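Local structure of putative Phosphate (Eubacterium rectale, 3DAO) at residues K108-M113 with K191-A196; F169-P174 with P183-A188. The protein is a putative phosphatase of the haloacid dehalogenase-like hydrolase family, probably hydrolysing phosphate esters, with its exact substrate not established. All coordinates share one frame; numbering follows the deposited sequence.

Interaction 1: residues K108-M113 with K191-A196; sequences KGMCRM and KKAHLA
Lys-108 NZ, gripped by the carboxylate of Glu-104 and by the carbonyl oxygens of Thr-159 and Leu-161, links helix 104-117 to the loop that carries those two carbonyls, while selenomethionine Met-110, two residues on, reaches across to Ala-193 and Leu-195. These elements belong to the smaller alpha/beta domain, whose place in the chain is consistent with the cap of haloacid dehalogenase-like hydrolases: a six-stranded sheet, edged by strand 193-198, with helices packed on one face. Ala-193 and Leu-195 alternate with His-194, so their side chains turn to the helix and that of His-194 turns away. The contact is small, burying 77 Å² in all, and wholly apolar. Met-110 has CG anti to its carbonyl carbon (chi1 -71°), and from there the chain runs extended over Cys-205 of the neighbouring strand, carrying the terminal methyl to the edge strand. Met-110 and Leu-195 run antiparallel alongside one another, with CE of Met-110 4.0 Å from CD1 of Leu-195. Trp-189, Met-102 and Phe-169 also pack on Met-110. The same methyl, CE of Met-110, meets CB of Ala-193 at 3.6 Å, whereas the selenium stays farther back.

Interaction 2: residues F169-P174 with P183-A188; sequences FTVFHP and PVFIPA
Phe-185, which drives its ring toward Phe-169 and Val-171, stands in the first turn of helix 185-189, just after Val-184. Val-184 occupies the N-cap position, and its carbonyl oxygen receives the first turn's backbone bond, Ala-188 N to Val-184 O at 2.9 Å. Phe-185 makes its closest approaches with CZ, at the far end of its ring. With CG anti to the backbone N (chi1 -174°), the side chain stands out from the helix toward the sheet and covers part of the 10.1 Å between the CA of Phe-185 and the CA of Val-171, CG2 of the valine reaching back to meet it. CG2 of Val-171 comes from the opposite direction and lies over one face of the Phe-185 ring, 4.0 Å from CZ; with CG1 anti to the backbone N (chi1 -167°), it is CG2 that reaches the ring. CE2 of Phe-169 is also 4.0 Å from CZ of Phe-185, and here the two rings meet obliquely. Strand 168-172 and strand 193-198 run parallel with strand 202-207 between them, and helices 177-181 and 185-189 join them as a beta-alpha-beta crossover, so the contact packs the crossover against the strand from which it departs. Around the ring of Phe-185, Met-113 and Val-114 of helix 104-117, Cys-205 of the sheet and Trp-189 complete the apolar surroundings. Next along, Ile-186 turns to helix 177-181, touching Glu-178 and Cys-181, while Ala-188 packs against Met-113. On the strand, Thr-170 points away from the helix, and its OG1 hydrogen-bonds to OD1 of Asp-204. Beyond the strand's end, His-173 ND1 bonds the backbone N of both Asp-175 and Lys-176, just ahead of helix 177-181.

Both interactions are buried, apolar and small, and both lie on the same face of the six-stranded sheet, their centres 8 Å apart. Interaction 1 joins helix 104-117 to the edge strand with aliphatic groups and the terminal methyl of a selenomethionine; interaction 2 joins helix 185-189 to an inner strand, with aromatic rings doing most of the work. In the chain, 169-174 and 183-188 are nested within the loop closed by 108-113 and 191-196. The two contacts fuse directly: Met-110 CB lies 3.6 Å from Phe-169 CE2, and Leu-195 CD2 lies 3.7 Å from Ile-186 CA, giving one continuous layer between helices and sheet.

Interaction 1: residues K108-M113 with K191-A196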
# COMPACT_ATOMS: atom_id res chain seq x y z
N LYS A 108 -10.27 -18.24 -2.08
CA LYS A 108 -10.26 -19.63 -2.58
C LYS A 108 -11.15 -19.74 -3.83
O LYS A 108 -10.80 -20.42 -4.80
CB LYS A 108 -10.69 -20.64 -1.51
CG LYS A 108 -9.60 -20.85 -0.49
CD LYS A 108 -9.87 -21.99 0.47
CE LYS A 108 -8.65 -22.18 1.37
NZ LYS A 108 -8.77 -23.33 2.32
N GLY A 109 -12.26 -19.04 -3.82
CA GLY A 109 -13.14 -18.97 -4.98
C GLY A 109 -12.43 -18.40 -6.22
O GLY A 109 -12.57 -18.88 -7.36
N MSE A 110 -11.65 -17.35 -5.97
CA MSE A 110 -10.83 -16.71 -7.02
C MSE A 110 -9.81 -17.71 -7.57
O MSE A 110 -9.63 -17.81 -8.78
CB MSE A 110 -10.13 -15.47 -6.51
CG MSE A 110 -11.09 -14.35 -6.28
SE MSE A 110 -10.21 -12.90 -5.36
CE MSE A 110 -11.60 -11.51 -5.56
N CYS A 111 -9.14 -18.41 -6.67
CA CYS A 111 -8.15 -19.43 -7.05
C CYS A 111 -8.78 -20.44 -8.01
O CYS A 111 -8.26 -20.77 -9.07
CB CYS A 111 -7.65 -20.21 -5.84
SG CYS A 111 -6.46 -19.40 -4.72
N ARG A 112 -9.92 -20.99 -7.58
CA ARG A 112 -10.61 -22.03 -8.39
C ARG A 112 -11.01 -21.54 -9.73
O ARG A 112 -10.83 -22.24 -10.75
CB ARG A 112 -11.82 -22.61 -7.65
CG ARG A 112 -11.39 -23.32 -6.42
CD ARG A 112 -12.55 -23.85 -5.61
NE ARG A 112 -12.05 -24.50 -4.41
CZ ARG A 112 -12.30 -24.06 -3.19
NH1 ARG A 112 -13.15 -23.07 -2.99
NH2 ARG A 112 -11.78 -24.67 -2.17
N MSE A 113 -11.46 -20.30 -9.77
CA MSE A 113 -11.90 -19.70 -11.03
C MSE A 113 -10.73 -19.46 -11.97
O MSE A 113 -10.82 -19.74 -13.18
CB MSE A 113 -12.69 -18.42 -10.82
CG MSE A 113 -13.01 -17.72 -12.13
SE MSE A 113 -14.17 -16.17 -11.91
CE MSE A 113 -15.84 -17.03 -11.37
N LYS A 191 -17.95 -6.86 -7.11
CA LYS A 191 -18.94 -6.37 -6.12
C LYS A 191 -18.69 -7.01 -4.76
O LYS A 191 -19.25 -6.60 -3.75
CB LYS A 191 -20.39 -6.61 -6.55
CG LYS A 191 -20.81 -5.69 -7.65
CD LYS A 191 -22.26 -5.77 -7.96
N LYS A 192 -17.80 -7.98 -4.74
CA LYS A 192 -17.54 -8.78 -3.56
C LYS A 192 -16.12 -8.57 -3.00
O LYS A 192 -15.76 -9.07 -1.94
CB LYS A 192 -17.71 -10.26 -3.89
CG LYS A 192 -19.14 -10.66 -4.24
CD LYS A 192 -19.36 -12.16 -4.12
CE LYS A 192 -18.95 -12.90 -5.34
NZ LYS A 192 -19.22 -14.40 -5.22
N ALA A 193 -15.34 -7.83 -3.76
CA ALA A 193 -13.96 -7.52 -3.45
C ALA A 193 -13.51 -6.25 -4.17
O ALA A 193 -14.17 -5.75 -5.07
CB ALA A 193 -13.04 -8.71 -3.83
N HIS A 194 -12.35 -5.74 -3.76
CA HIS A 194 -11.78 -4.59 -4.42
C HIS A 194 -10.76 -5.05 -5.46
O HIS A 194 -9.71 -5.62 -5.09
CB HIS A 194 -11.14 -3.64 -3.41
CG HIS A 194 -10.39 -2.54 -4.06
ND1 HIS A 194 -10.99 -1.58 -4.83
CD2 HIS A 194 -9.06 -2.26 -4.09
CE1 HIS A 194 -10.08 -0.75 -5.31
NE2 HIS A 194 -8.90 -1.15 -4.88
N LEU A 195 -11.09 -4.82 -6.73
CA LEU A 195 -10.27 -5.26 -7.88
C LEU A 195 -9.64 -4.12 -8.64
O LEU A 195 -10.29 -3.15 -8.95
CB LEU A 195 -11.11 -6.06 -8.90
CG LEU A 195 -11.28 -7.56 -8.72
CD1 LEU A 195 -11.71 -7.98 -7.35
CD2 LEU A 195 -12.23 -8.11 -9.82
N ALA A 196 -8.35 -4.25 -8.96
CA ALA A 196 -7.70 -3.21 -9.75
C ALA A 196 -6.64 -3.79 -10.67
O ALA A 196 -5.78 -4.51 -10.21
CB ALA A 196 -7.04 -2.18 -8.87

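Interaction 2: residues F169-P174 with P183-A188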
# COMPACT_ATOMS: atom_id res chain seq x y z
N PHE A 169 -5.04 -11.25 -3.38
CA PHE A 169 -5.05 -12.31 -4.38
C PHE A 169 -4.75 -11.59 -5.69
O PHE A 169 -5.41 -10.62 -6.06
CB PHE A 169 -6.38 -13.04 -4.45
CG PHE A 169 -6.45 -14.05 -5.59
CD1 PHE A 169 -6.09 -15.34 -5.40
CD2 PHE A 169 -6.87 -13.66 -6.84
CE1 PHE A 169 -6.13 -16.26 -6.43
CE2 PHE A 169 -6.93 -14.59 -7.88
CZ PHE A 169 -6.56 -15.89 -7.65
N THR A 170 -3.73 -12.09 -6.38
CA THR A 170 -3.26 -11.48 -7.59
C THR A 170 -3.20 -12.44 -8.77
O THR A 170 -2.70 -13.56 -8.66
CB THR A 170 -1.82 -10.96 -7.36
OG1 THR A 170 -1.86 -9.90 -6.38
CG2 THR A 170 -1.19 -10.42 -8.66
N VAL A 171 -3.71 -11.96 -9.91
CA VAL A 171 -3.66 -12.72 -11.17
C VAL A 171 -2.57 -12.12 -12.03
O VAL A 171 -2.41 -10.92 -12.10
CB VAL A 171 -4.99 -12.64 -11.96
CG1 VAL A 171 -5.00 -13.68 -13.07
CG2 VAL A 171 -6.22 -12.81 -10.98
N PHE A 172 -1.81 -13.00 -12.67
CA PHE A 172 -0.74 -12.64 -13.60
C PHE A 172 -0.87 -13.31 -14.96
O PHE A 172 -1.26 -14.48 -15.10
CB PHE A 172 0.63 -13.05 -13.04
CG PHE A 172 1.76 -12.83 -14.01
CD1 PHE A 172 2.29 -11.58 -14.19
CD2 PHE A 172 2.31 -13.88 -14.74
CE1 PHE A 172 3.33 -11.35 -15.10
CE2 PHE A 172 3.37 -13.65 -15.63
CZ PHE A 172 3.85 -12.39 -15.80
N HIS A 173 -0.59 -12.50 -15.96
CA HIS A 173 -0.38 -12.96 -17.34
C HIS A 173 0.71 -12.08 -17.97
O HIS A 173 0.74 -10.89 -17.71
CB HIS A 173 -1.65 -12.93 -18.21
CG HIS A 173 -1.47 -13.57 -19.55
ND1 HIS A 173 -0.95 -12.91 -20.64
CD2 HIS A 173 -1.72 -14.84 -19.96
CE1 HIS A 173 -0.92 -13.73 -21.67
NE2 HIS A 173 -1.37 -14.91 -21.29
N PRO A 174 1.60 -12.64 -18.81
CA PRO A 174 2.64 -11.83 -19.43
C PRO A 174 2.20 -10.62 -20.20
O PRO A 174 2.95 -9.66 -20.32
CB PRO A 174 3.26 -12.81 -20.41
CG PRO A 174 3.16 -14.07 -19.75
CD PRO A 174 1.75 -14.06 -19.19
N PRO A 183 -14.02 -10.83 -19.19
CA PRO A 183 -15.31 -11.45 -19.54
C PRO A 183 -16.08 -12.07 -18.40
O PRO A 183 -17.31 -12.03 -18.41
CB PRO A 183 -14.89 -12.54 -20.51
CG PRO A 183 -13.65 -12.04 -21.10
CD PRO A 183 -12.93 -11.31 -20.04
N VAL A 184 -15.36 -12.63 -17.43
CA VAL A 184 -15.99 -13.30 -16.27
C VAL A 184 -15.41 -12.94 -14.89
O VAL A 184 -16.13 -12.63 -13.95
CB VAL A 184 -15.93 -14.84 -16.40
CG1 VAL A 184 -16.50 -15.53 -15.16
CG2 VAL A 184 -16.65 -15.33 -17.70
N PHE A 185 -14.10 -13.01 -14.75
CA PHE A 185 -13.48 -12.80 -13.44
C PHE A 185 -13.80 -11.47 -12.76
O PHE A 185 -14.25 -11.44 -11.61
CB PHE A 185 -11.95 -12.95 -13.51
CG PHE A 185 -11.28 -12.90 -12.17
CD1 PHE A 185 -10.88 -11.68 -11.64
CD2 PHE A 185 -11.02 -14.03 -11.45
CE1 PHE A 185 -10.26 -11.60 -10.41
CE2 PHE A 185 -10.41 -13.95 -10.21
CZ PHE A 185 -10.03 -12.73 -9.70
N ILE A 186 -13.60 -10.39 -13.51
CA ILE A 186 -13.85 -9.05 -12.98
C ILE A 186 -15.34 -8.88 -12.60
O ILE A 186 -15.65 -8.51 -11.46
CB ILE A 186 -13.29 -7.95 -13.92
CG1 ILE A 186 -11.76 -8.05 -13.94
CG2 ILE A 186 -13.75 -6.56 -13.47
CD1 ILE A 186 -11.03 -7.08 -14.89
N PRO A 187 -16.27 -9.18 -13.52
CA PRO A 187 -17.64 -8.99 -13.02
C PRO A 187 -18.09 -9.97 -11.94
O PRO A 187 -18.99 -9.67 -11.16
CB PRO A 187 -18.49 -9.12 -14.27
CG PRO A 187 -17.65 -9.84 -15.29
CD PRO A 187 -16.24 -9.39 -14.98
N ALA A 188 -17.46 -11.13 -11.89
CA ALA A 188 -17.82 -12.11 -10.90
C ALA A 188 -17.37 -11.72 -9.50
O ALA A 188 -17.93 -12.21 -8.54
CB ALA A 188 -17.30 -13.52 -11.26